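Side-chain contacts in uncharacterized protein (Deinococcus radiodurans, PDB 3GG7), which is of unknown function but binds manganese and probably acts as a metal-dependent hydrolase of the TatD family, perhaps on ester bonds: residues A[7-12]-A[84-89]; A[59-64]-A[122-127]; A[42-47]-A[53-58]; A[69-74]-A[106-111]. All blocks are in the same frame, centred on the assembly; numbering follows the deposited sequence. Where two conformers were deposited one is given.

Contact 1 of 4, residues A[7-12]-A[84-89]. With MN (manganese (II) ion), chain B.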
# COMPACT_ATOMS: atom_id res chain seq x y z
N HIS A 7 0.83 -1.81 -4.51
CA HIS A 7 1.65 -0.84 -3.79
C HIS A 7 3.03 -0.87 -4.39
O HIS A 7 3.84 -1.76 -4.09
CB HIS A 7 1.71 -1.19 -2.31
CG HIS A 7 2.55 -0.25 -1.49
ND1 HIS A 7 2.00 0.68 -0.64
CD2 HIS A 7 3.90 -0.10 -1.41
CE1 HIS A 7 2.98 1.36 -0.06
NE2 HIS A 7 4.13 0.90 -0.48
N VAL A 8 3.33 0.13 -5.23
CA VAL A 8 4.62 0.24 -5.87
C VAL A 8 5.00 1.71 -6.11
O VAL A 8 4.14 2.54 -6.39
CB VAL A 8 4.67 -0.61 -7.16
CG1 VAL A 8 3.62 -0.14 -8.22
CG2 VAL A 8 6.07 -0.63 -7.76
N HIS A 9 6.29 2.01 -5.96
CA HIS A 9 6.79 3.37 -6.10
C HIS A 9 7.32 3.57 -7.50
O HIS A 9 8.54 3.60 -7.71
CB HIS A 9 7.87 3.65 -5.05
CG HIS A 9 7.38 3.50 -3.64
ND1 HIS A 9 7.00 4.57 -2.87
CD2 HIS A 9 7.22 2.40 -2.87
CE1 HIS A 9 6.61 4.14 -1.68
NE2 HIS A 9 6.75 2.82 -1.65
N LEU A 10 6.43 3.71 -8.47
CA LEU A 10 6.88 3.95 -9.86
C LEU A 10 7.81 5.14 -9.95
O LEU A 10 8.77 5.11 -10.72
CB LEU A 10 5.72 4.19 -10.81
CG LEU A 10 4.71 3.11 -11.01
CD1 LEU A 10 3.78 3.61 -12.12
CD2 LEU A 10 5.38 1.79 -11.42
N ASP A 11 7.57 6.16 -9.13
CA ASP A 11 8.31 7.42 -9.23
C ASP A 11 9.72 7.36 -8.61
O ASP A 11 10.46 8.35 -8.65
CB ASP A 11 7.47 8.61 -8.71
CG ASP A 11 7.18 8.54 -7.22
OD1 ASP A 11 7.76 7.67 -6.51
OD2 ASP A 11 6.35 9.39 -6.78
N LEU A 12 10.10 6.21 -8.06
CA LEU A 12 11.41 6.05 -7.45
C LEU A 12 12.35 5.19 -8.30
O LEU A 12 13.49 4.97 -7.90
CB LEU A 12 11.28 5.46 -6.05
CG LEU A 12 10.55 6.33 -5.01
CD1 LEU A 12 10.54 5.67 -3.63
CD2 LEU A 12 11.16 7.76 -4.94
N VAL A 84 -5.17 6.92 -1.35
CA VAL A 84 -4.23 7.62 -0.47
C VAL A 84 -3.13 6.64 -0.08
O VAL A 84 -3.41 5.55 0.41
CB VAL A 84 -4.94 8.21 0.78
CG1 VAL A 84 -3.94 8.61 1.88
CG2 VAL A 84 -5.77 9.42 0.29
N GLY A 85 -1.87 7.00 -0.31
CA GLY A 85 -0.73 6.18 0.09
C GLY A 85 0.51 6.67 -0.64
O GLY A 85 0.39 7.29 -1.70
N GLU A 86 1.71 6.41 -0.10
CA GLU A 86 1.91 5.67 1.14
C GLU A 86 1.79 6.60 2.33
O GLU A 86 2.37 7.70 2.35
CB GLU A 86 3.32 5.05 1.10
CG GLU A 86 3.65 4.20 2.31
CD GLU A 86 4.77 3.22 2.06
OE1 GLU A 86 5.37 3.23 0.95
OE2 GLU A 86 5.04 2.42 2.99
N VAL A 87 1.04 6.16 3.36
CA VAL A 87 0.82 6.94 4.59
C VAL A 87 0.98 6.00 5.76
O VAL A 87 0.93 4.78 5.57
CB VAL A 87 -0.55 7.61 4.64
CG1 VAL A 87 -0.71 8.66 3.52
CG2 VAL A 87 -1.68 6.57 4.55
N GLY A 88 1.21 6.52 6.97
CA GLY A 88 1.20 5.64 8.16
C GLY A 88 2.21 6.03 9.20
O GLY A 88 2.52 7.21 9.35
N LEU A 89 2.71 5.04 9.92
CA LEU A 89 3.58 5.27 11.07
C LEU A 89 4.70 4.24 10.99
O LEU A 89 4.48 3.11 10.51
CB LEU A 89 2.82 5.09 12.40
CG LEU A 89 1.64 6.01 12.67
CD1 LEU A 89 0.86 5.61 13.96
CD2 LEU A 89 2.11 7.46 12.79
MN MN B . 6.10 1.55 -0.10
O HOH W 1 7.15 0.82 1.49

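Contact 2 of 4, residues A[59-64]-A[122-127]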
# COMPACT_ATOMS: atom_id res chain seq x y z
N PHE A 59 2.05 10.55 2.01
CA PHE A 59 3.04 11.27 2.80
C PHE A 59 3.69 10.22 3.72
O PHE A 59 3.11 9.78 4.70
CB PHE A 59 2.40 12.36 3.64
CG PHE A 59 3.30 13.52 3.96
CD1 PHE A 59 4.69 13.42 3.91
CD2 PHE A 59 2.76 14.70 4.34
CE1 PHE A 59 5.49 14.51 4.22
CE2 PHE A 59 3.56 15.80 4.63
CZ PHE A 59 4.93 15.70 4.57
N HIS A 60 4.85 9.76 3.30
CA HIS A 60 5.49 8.58 3.90
C HIS A 60 6.06 8.96 5.26
O HIS A 60 6.69 10.02 5.41
CB HIS A 60 6.58 8.11 2.95
CG HIS A 60 7.15 6.77 3.28
ND1 HIS A 60 7.89 6.54 4.43
CD2 HIS A 60 7.16 5.61 2.59
CE1 HIS A 60 8.31 5.29 4.43
NE2 HIS A 60 7.87 4.69 3.33
N PRO A 61 5.88 8.11 6.27
CA PRO A 61 6.34 8.50 7.60
C PRO A 61 7.84 8.83 7.68
O PRO A 61 8.24 9.62 8.52
CB PRO A 61 5.96 7.30 8.48
CG PRO A 61 5.64 6.21 7.55
CD PRO A 61 5.14 6.84 6.30
N GLU A 62 8.64 8.24 6.80
CA GLU A 62 10.07 8.47 6.84
C GLU A 62 10.46 9.87 6.38
O GLU A 62 11.59 10.29 6.64
CB GLU A 62 10.85 7.44 6.01
CG GLU A 62 12.35 7.65 6.16
CD GLU A 62 13.19 6.70 5.36
OE1 GLU A 62 12.69 5.63 4.96
OE2 GLU A 62 14.37 7.06 5.15
N VAL A 63 9.56 10.61 5.73
CA VAL A 63 9.92 11.94 5.22
C VAL A 63 9.12 13.10 5.81
O VAL A 63 9.24 14.23 5.37
CB VAL A 63 9.94 11.98 3.67
CG1 VAL A 63 10.84 10.89 3.12
CG2 VAL A 63 8.53 11.85 3.08
N VAL A 64 8.31 12.82 6.83
CA VAL A 64 7.47 13.85 7.42
C VAL A 64 8.20 15.02 8.04
O VAL A 64 7.64 16.12 8.04
CB VAL A 64 6.47 13.27 8.47
CG1 VAL A 64 5.52 12.33 7.80
CG2 VAL A 64 7.22 12.65 9.61
N SER A 122 -3.41 2.96 1.49
CA SER A 122 -2.32 1.98 1.50
C SER A 122 -1.33 2.42 2.57
O SER A 122 -0.64 3.46 2.45
CB SER A 122 -1.66 1.87 0.13
OG SER A 122 -0.70 0.85 0.15
N ILE A 123 -1.28 1.66 3.66
CA ILE A 123 -0.73 2.11 4.93
C ILE A 123 0.53 1.34 5.35
O ILE A 123 0.55 0.11 5.33
CB ILE A 123 -1.81 1.99 6.03
CG1 ILE A 123 -3.00 2.89 5.70
CG2 ILE A 123 -1.24 2.34 7.43
CD1 ILE A 123 -4.23 2.58 6.57
N HIS A 124 1.55 2.11 5.74
CA HIS A 124 2.80 1.67 6.36
C HIS A 124 2.58 1.51 7.85
O HIS A 124 2.01 2.40 8.49
CB HIS A 124 3.84 2.77 6.12
CG HIS A 124 5.25 2.41 6.47
ND1 HIS A 124 6.20 2.10 5.53
CD2 HIS A 124 5.89 2.41 7.66
CE1 HIS A 124 7.36 1.85 6.12
NE2 HIS A 124 7.20 2.06 7.42
N SER A 125 3.02 0.38 8.42
CA SER A 125 2.85 0.15 9.85
C SER A 125 4.05 -0.47 10.53
O SER A 125 3.92 -0.91 11.67
CB SER A 125 1.62 -0.74 10.13
OG SER A 125 1.76 -2.05 9.60
N ARG A 126 5.19 -0.54 9.85
CA ARG A 126 6.36 -1.23 10.39
C ARG A 126 6.71 -0.78 11.81
O ARG A 126 6.96 0.41 12.08
CB ARG A 126 7.57 -1.02 9.50
CG ARG A 126 8.76 -1.82 9.96
CD ARG A 126 10.02 -1.34 9.29
NE ARG A 126 11.10 -2.29 9.48
CZ ARG A 126 12.38 -2.05 9.18
NH1 ARG A 126 12.75 -0.88 8.68
NH2 ARG A 126 13.29 -3.00 9.40
N ARG A 127 6.72 -1.75 12.72
CA ARG A 127 7.06 -1.51 14.13
C ARG A 127 6.13 -0.54 14.87
O ARG A 127 6.48 -0.02 15.92
CB ARG A 127 8.55 -1.11 14.26
CG ARG A 127 9.50 -2.17 13.74
CD ARG A 127 10.86 -1.58 13.53
NE ARG A 127 11.89 -2.60 13.31
CZ ARG A 127 13.12 -2.33 12.92
NH1 ARG A 127 13.49 -1.08 12.68
NH2 ARG A 127 14.00 -3.32 12.75

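Contact 3 of 4, residues A[42-47]-A[53-58]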
# COMPACT_ATOMS: atom_id res chain seq x y z
N GLY A 42 3.75 15.40 -10.68
CA GLY A 42 4.76 14.70 -11.43
C GLY A 42 4.49 13.21 -11.52
O GLY A 42 4.68 12.57 -12.56
N THR A 43 4.07 12.61 -10.43
CA THR A 43 3.81 11.19 -10.43
C THR A 43 2.50 10.85 -11.13
O THR A 43 2.44 9.89 -11.90
CB THR A 43 3.85 10.67 -9.00
OG1 THR A 43 5.14 10.97 -8.47
CG2 THR A 43 3.60 9.18 -8.97
N LEU A 44 1.46 11.66 -10.93
CA LEU A 44 0.21 11.49 -11.69
C LEU A 44 0.46 11.51 -13.21
O LEU A 44 -0.23 10.83 -13.96
CB LEU A 44 -0.80 12.59 -11.31
CG LEU A 44 -2.15 12.57 -12.00
CD1 LEU A 44 -2.94 11.26 -11.76
CD2 LEU A 44 -2.93 13.77 -11.48
N ALA A 45 1.41 12.33 -13.65
CA ALA A 45 1.71 12.40 -15.09
C ALA A 45 2.11 11.08 -15.71
O ALA A 45 1.91 10.89 -16.90
CB ALA A 45 2.79 13.43 -15.33
N LEU A 46 2.67 10.16 -14.92
CA LEU A 46 3.02 8.83 -15.42
C LEU A 46 1.79 8.05 -15.87
O LEU A 46 1.88 7.08 -16.63
CB LEU A 46 3.78 8.00 -14.37
CG LEU A 46 5.07 8.59 -13.83
CD1 LEU A 46 5.57 7.83 -12.63
CD2 LEU A 46 6.13 8.62 -14.94
N ALA A 47 0.64 8.40 -15.32
CA ALA A 47 -0.58 7.71 -15.66
C ALA A 47 -1.32 8.25 -16.88
O ALA A 47 -2.31 7.64 -17.29
CB ALA A 47 -1.52 7.73 -14.45
N VAL A 53 -2.42 2.43 -14.56
CA VAL A 53 -1.62 3.11 -13.55
C VAL A 53 -2.57 3.97 -12.70
O VAL A 53 -3.11 4.96 -13.19
CB VAL A 53 -0.55 4.03 -14.21
CG1 VAL A 53 0.22 4.79 -13.13
CG2 VAL A 53 0.43 3.20 -15.08
N TRP A 54 -2.78 3.57 -11.45
CA TRP A 54 -3.71 4.23 -10.54
C TRP A 54 -2.87 4.91 -9.47
O TRP A 54 -2.22 4.25 -8.65
CB TRP A 54 -4.61 3.18 -9.88
CG TRP A 54 -5.45 2.36 -10.83
CD1 TRP A 54 -5.56 2.48 -12.20
CD2 TRP A 54 -6.35 1.29 -10.47
NE1 TRP A 54 -6.45 1.56 -12.69
CE2 TRP A 54 -6.95 0.81 -11.65
CE3 TRP A 54 -6.69 0.69 -9.25
CZ2 TRP A 54 -7.86 -0.24 -11.66
CZ3 TRP A 54 -7.61 -0.34 -9.26
CH2 TRP A 54 -8.19 -0.79 -10.47
N THR A 55 -2.90 6.24 -9.45
CA THR A 55 -1.97 7.00 -8.62
C THR A 55 -2.62 7.36 -7.27
O THR A 55 -3.80 7.79 -7.20
CB THR A 55 -1.52 8.28 -9.34
OG1 THR A 55 -1.18 7.99 -10.71
CG2 THR A 55 -0.31 8.92 -8.63
N ALA A 56 -1.83 7.18 -6.20
CA ALA A 56 -2.26 7.43 -4.81
C ALA A 56 -1.45 8.63 -4.25
O ALA A 56 -0.29 8.85 -4.64
CB ALA A 56 -2.05 6.19 -3.95
N LEU A 57 -2.12 9.42 -3.40
CA LEU A 57 -1.63 10.65 -2.81
C LEU A 57 -1.17 10.31 -1.40
O LEU A 57 -1.96 9.87 -0.55
CB LEU A 57 -2.74 11.69 -2.79
CG LEU A 57 -2.39 13.01 -2.15
CD1 LEU A 57 -1.43 13.76 -3.03
CD2 LEU A 57 -3.70 13.82 -1.99
N GLY A 58 0.12 10.51 -1.13
CA GLY A 58 0.73 10.00 0.10
C GLY A 58 1.56 11.01 0.86
O GLY A 58 1.74 12.16 0.44
O HOH W 2 1.51 7.29 -11.24

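Contact 4 of 4, residues A[69-74]-A[106-111]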
# COMPACT_ATOMS: atom_id res chain seq x y z
N ALA A 69 6.89 20.91 5.28
CA ALA A 69 6.21 22.03 4.63
C ALA A 69 5.35 21.64 3.46
O ALA A 69 4.57 22.45 2.96
CB ALA A 69 7.22 23.06 4.19
N ASP A 70 5.47 20.40 3.00
CA ASP A 70 4.63 19.95 1.89
C ASP A 70 3.20 19.59 2.33
O ASP A 70 2.32 19.37 1.47
CB ASP A 70 5.22 18.69 1.24
CG ASP A 70 6.55 18.91 0.54
OD1 ASP A 70 7.01 20.07 0.33
OD2 ASP A 70 7.16 17.86 0.17
N LEU A 71 2.94 19.53 3.63
CA LEU A 71 1.63 19.06 4.12
C LEU A 71 0.40 19.70 3.47
O LEU A 71 -0.53 18.99 3.11
CB LEU A 71 1.53 19.13 5.65
CG LEU A 71 0.29 18.46 6.24
CD1 LEU A 71 0.21 16.96 5.87
CD2 LEU A 71 0.33 18.63 7.74
N PRO A 72 0.39 21.03 3.28
CA PRO A 72 -0.82 21.62 2.68
C PRO A 72 -1.21 21.13 1.28
O PRO A 72 -2.38 21.26 0.88
CB PRO A 72 -0.49 23.12 2.63
CG PRO A 72 0.60 23.30 3.58
CD PRO A 72 1.37 22.05 3.66
N TRP A 73 -0.27 20.55 0.52
CA TRP A 73 -0.58 19.99 -0.78
C TRP A 73 -1.44 18.73 -0.67
O TRP A 73 -2.09 18.35 -1.62
CB TRP A 73 0.72 19.75 -1.55
CG TRP A 73 1.22 21.04 -2.19
CD1 TRP A 73 0.90 21.47 -3.44
CD2 TRP A 73 2.05 22.06 -1.62
NE1 TRP A 73 1.50 22.68 -3.69
CE2 TRP A 73 2.21 23.06 -2.59
CE3 TRP A 73 2.67 22.22 -0.38
CZ2 TRP A 73 2.97 24.21 -2.36
CZ3 TRP A 73 3.43 23.38 -0.16
CH2 TRP A 73 3.56 24.35 -1.15
N PHE A 74 -1.46 18.11 0.50
CA PHE A 74 -2.29 16.92 0.69
C PHE A 74 -3.76 17.29 0.51
O PHE A 74 -4.44 16.72 -0.33
CB PHE A 74 -2.05 16.20 2.03
CG PHE A 74 -2.78 14.90 2.12
CD1 PHE A 74 -2.27 13.75 1.55
CD2 PHE A 74 -4.02 14.85 2.72
CE1 PHE A 74 -2.99 12.56 1.60
CE2 PHE A 74 -4.73 13.67 2.77
CZ PHE A 74 -4.22 12.54 2.21
N PHE A 106 -0.21 11.75 10.17
CA PHE A 106 -1.13 10.65 9.89
C PHE A 106 -2.55 10.96 10.38
O PHE A 106 -3.54 10.69 9.70
CB PHE A 106 -0.60 9.35 10.53
CG PHE A 106 -1.34 8.12 10.12
CD1 PHE A 106 -1.75 7.89 8.81
CD2 PHE A 106 -1.62 7.15 11.07
CE1 PHE A 106 -2.42 6.70 8.48
CE2 PHE A 106 -2.30 5.99 10.76
CZ PHE A 106 -2.70 5.75 9.48
N GLN A 107 -2.64 11.54 11.57
CA GLN A 107 -3.97 11.91 12.10
C GLN A 107 -4.62 12.94 11.19
O GLN A 107 -5.82 12.84 10.87
CB GLN A 107 -3.83 12.46 13.50
CG GLN A 107 -5.08 13.10 14.04
CD GLN A 107 -4.89 13.53 15.47
OE1 GLN A 107 -4.32 14.60 15.74
NE2 GLN A 107 -5.34 12.70 16.40
N HIS A 108 -3.84 13.93 10.75
CA HIS A 108 -4.32 14.95 9.80
C HIS A 108 -4.85 14.29 8.52
O HIS A 108 -5.94 14.61 8.03
CB HIS A 108 -3.20 15.96 9.46
CG HIS A 108 -3.53 16.90 8.34
ND1 HIS A 108 -4.06 18.16 8.55
CD2 HIS A 108 -3.36 16.78 7.00
CE1 HIS A 108 -4.21 18.77 7.38
NE2 HIS A 108 -3.80 17.95 6.43
N ILE A 109 -4.07 13.33 8.00
CA ILE A 109 -4.42 12.66 6.77
C ILE A 109 -5.74 11.91 6.94
O ILE A 109 -6.61 12.02 6.10
CB ILE A 109 -3.28 11.76 6.29
CG1 ILE A 109 -2.21 12.65 5.61
CG2 ILE A 109 -3.79 10.70 5.33
CD1 ILE A 109 -0.92 11.97 5.21
N LEU A 110 -5.89 11.17 8.03
CA LEU A 110 -7.11 10.40 8.26
C LEU A 110 -8.32 11.32 8.39
O LEU A 110 -9.35 11.05 7.80
CB LEU A 110 -6.96 9.51 9.49
CG LEU A 110 -5.92 8.41 9.39
CD1 LEU A 110 -5.88 7.61 10.68
CD2 LEU A 110 -6.19 7.46 8.21
N ARG A 111 -8.15 12.43 9.08
CA ARG A 111 -9.23 13.39 9.23
C ARG A 111 -9.64 14.02 7.88
O ARG A 111 -10.84 14.12 7.59
CB ARG A 111 -8.88 14.45 10.26
CG ARG A 111 -8.79 13.89 11.68
CD ARG A 111 -9.04 14.98 12.70
NE ARG A 111 -8.45 14.70 14.02
CZ ARG A 111 -8.86 13.74 14.86
NH1 ARG A 111 -9.86 12.91 14.55
NH2 ARG A 111 -8.25 13.61 16.03
O HOH W 3 -3.28 19.03 3.91

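Contact 1 of 4, residues A[7-12]-A[84-89]
H7 and E86 face each other with CA atoms 8.2 Å apart, each where its chain turns a corner, and a cis peptide bond precedes E86. The two segments meet through a manganese ion. H7 NE2 and H9 NE2 each bind the manganese at 2.1 Å. E86 comes from the other segment and gives OE1, also at 2.1 Å from the manganese. The carboxylate binds through that one oxygen, as E86 OE2 stays 3.4 Å from the metal. E86 reaches it with an extended chain, CG anti to the backbone N (chi1 -178°). The H7 ring stands nearly upright to the carboxylate plane, at 81°. The H9 ring is turned only 36° from that plane, and OE1 lies at its edge. E86 OE1 is 3.0 Å from H7 NE2 and from H9 NE2. These pairs are close because they share the metal; they are not hydrogen bonds. Water 1 binds the manganese at 2.0 Å and donates to E86 OE2. D196 supplies the remaining ligand. A second shell holds the ligands: S122 bonds to H7 ND1, and H124 to E86 OE2. H7 and H9 form the HxH motif at the end of the first barrel strand, a hallmark of the metallo-dependent hydrolases. A metal-bound water held by a carboxylate is consistent with hydrolytic chemistry, in which the metal would polarise the water.

Contact 2 of 4, residues A[59-64]-A[122-127]
H60 and H124 bring their rings together with centroids 4.9 Å apart and planes at 59°. H60 presents CE1 and NE2. H124 meets them with ND1 and CE1, and the nearest approach is 3.8 Å, H60 NE2 to H124 ND1. The second contact is apolar. P61 CG lies 3.8 Å from H124 CD2, at another part of the same ring, and 4.1 Å from H124 CB. The CG of H124 is anti to the backbone N (chi1 -170°), which carries the ring out from the strand toward H60 and P61. H124 closes strand 119-124 of the TIM barrel, and the 59-64 loop follows strand 53-55. Both therefore line the end of the barrel where the metal sits. H124 is a predicted ligand of a second divalent metal. No ion is modelled there, although E86, H124 and H148 are arranged as such a site might be. The polar interactions run elsewhere. Beside its bond to E86, H124 uses NE2 to bond to D90. On the loop side, E62 N donates to H60 ND1 over 3.0 Å, nearly straight at 165° and in the plane of the ring, which helps fix how the H60 ring is turned. The backbone bond from V63 N to H60 O, 2.9 Å, closes a turn over the same residues.

Contact 3 of 4, residues A[42-47]-A[53-58]
A47 CB lies 3.4 Å from V53 O, well out of the plane of the V53 peptide carbonyl, the flat group touched here; no aromatic ring takes part. A47 CB also packs on V53 CG1 at 3.7 Å. Further along, T55 meets three residues of the helical segment. Its CG2 touches T43 CG2 at 3.9 Å, methyl to methyl, and L44 CD1 comes to within 3.9 Å of T55 OG1. T55 CG2 stands anti to the backbone N (chi1 -45° puts OG1 beside that N), which turns this methyl to T43 and leaves OG1 beside A47 CB. Water 2 joins the segments: it donates to T43 O over 2.8 Å and hydrogen-bonds T55 OG1 at 2.8 Å. Replacing T55 with an alanine would probably leave water 2 without its strand-side partner and T43 CG2 without a methyl to pack on. T43 OG1 itself turns to D11. The segments belong to a beta-alpha-beta crossover, strand 29-32, helix 40-44, strand 53-55. Strand 53-55 runs parallel to 29-32 in the barrel, and L57 just beyond it pairs by backbone bonds with strand 83-88. V53 and T43 both touch S32 of strand 29-32, while L46 packs on P16 and V17 of helix 16-25.

Contact 4 of 4, residues A[69-74]-A[106-111]
F74 and I109 make the inner contact. I109 CG1 sits over one face of the F74 ring, 3.8 Å from the centroid and only 7° off the ring normal, a CH-pi contact. I109 CG2 packs at the end of the ring, 3.6 Å from F74 CZ. L71 and H108 make a second CH-pi pair, the two side chains reaching toward each other across the gap between the segments. L71 CD2 lies over the face of the H108 ring, 4.2 Å from its centroid, and L71 CD1 is 3.7 Å from H108 CD2. H108 CG is anti to the backbone N (chi1 171°), which extends the ring from its helix toward L71. Water 3 hydrogen-bonds H108 NE2 at 2.8 Å in the ring plane and donates to L71 O. Beyond this shell, F59 touches both L71 and I109, and V84 of strand 83-88 touches F74 and I109. With an alanine in place of F74, I109 CG1 would probably lose the ring face it rests on, and a gap would open beside V84. The join therefore rests on dispersion and CH-pi contacts, while the bridging water serves the L71 carbonyl and H108 NE2, which do not bond to each other directly.

How the contacts relate
Contact 1 is the deepest and the only one held by a metal. Contact 2 lies beside it, also buried, and sets H60 and H124 next to E86: strands 83-88 and 119-124 are neighbours in one sheet, and V84 O and V87 O probably bond to S122 N and H124 N. Contact 3 lies farther out, where helix 40-44 packs on the same barrel and methyl packing and a bridging water replace metal ligands. Its T43 still reaches contact 1 through D11, and L57 O probably bonds to G85 N. Contact 4 is outermost and partly exposed, joining helices by CH-pi packing. F59 and V87 link it inward to contacts 2 and 1.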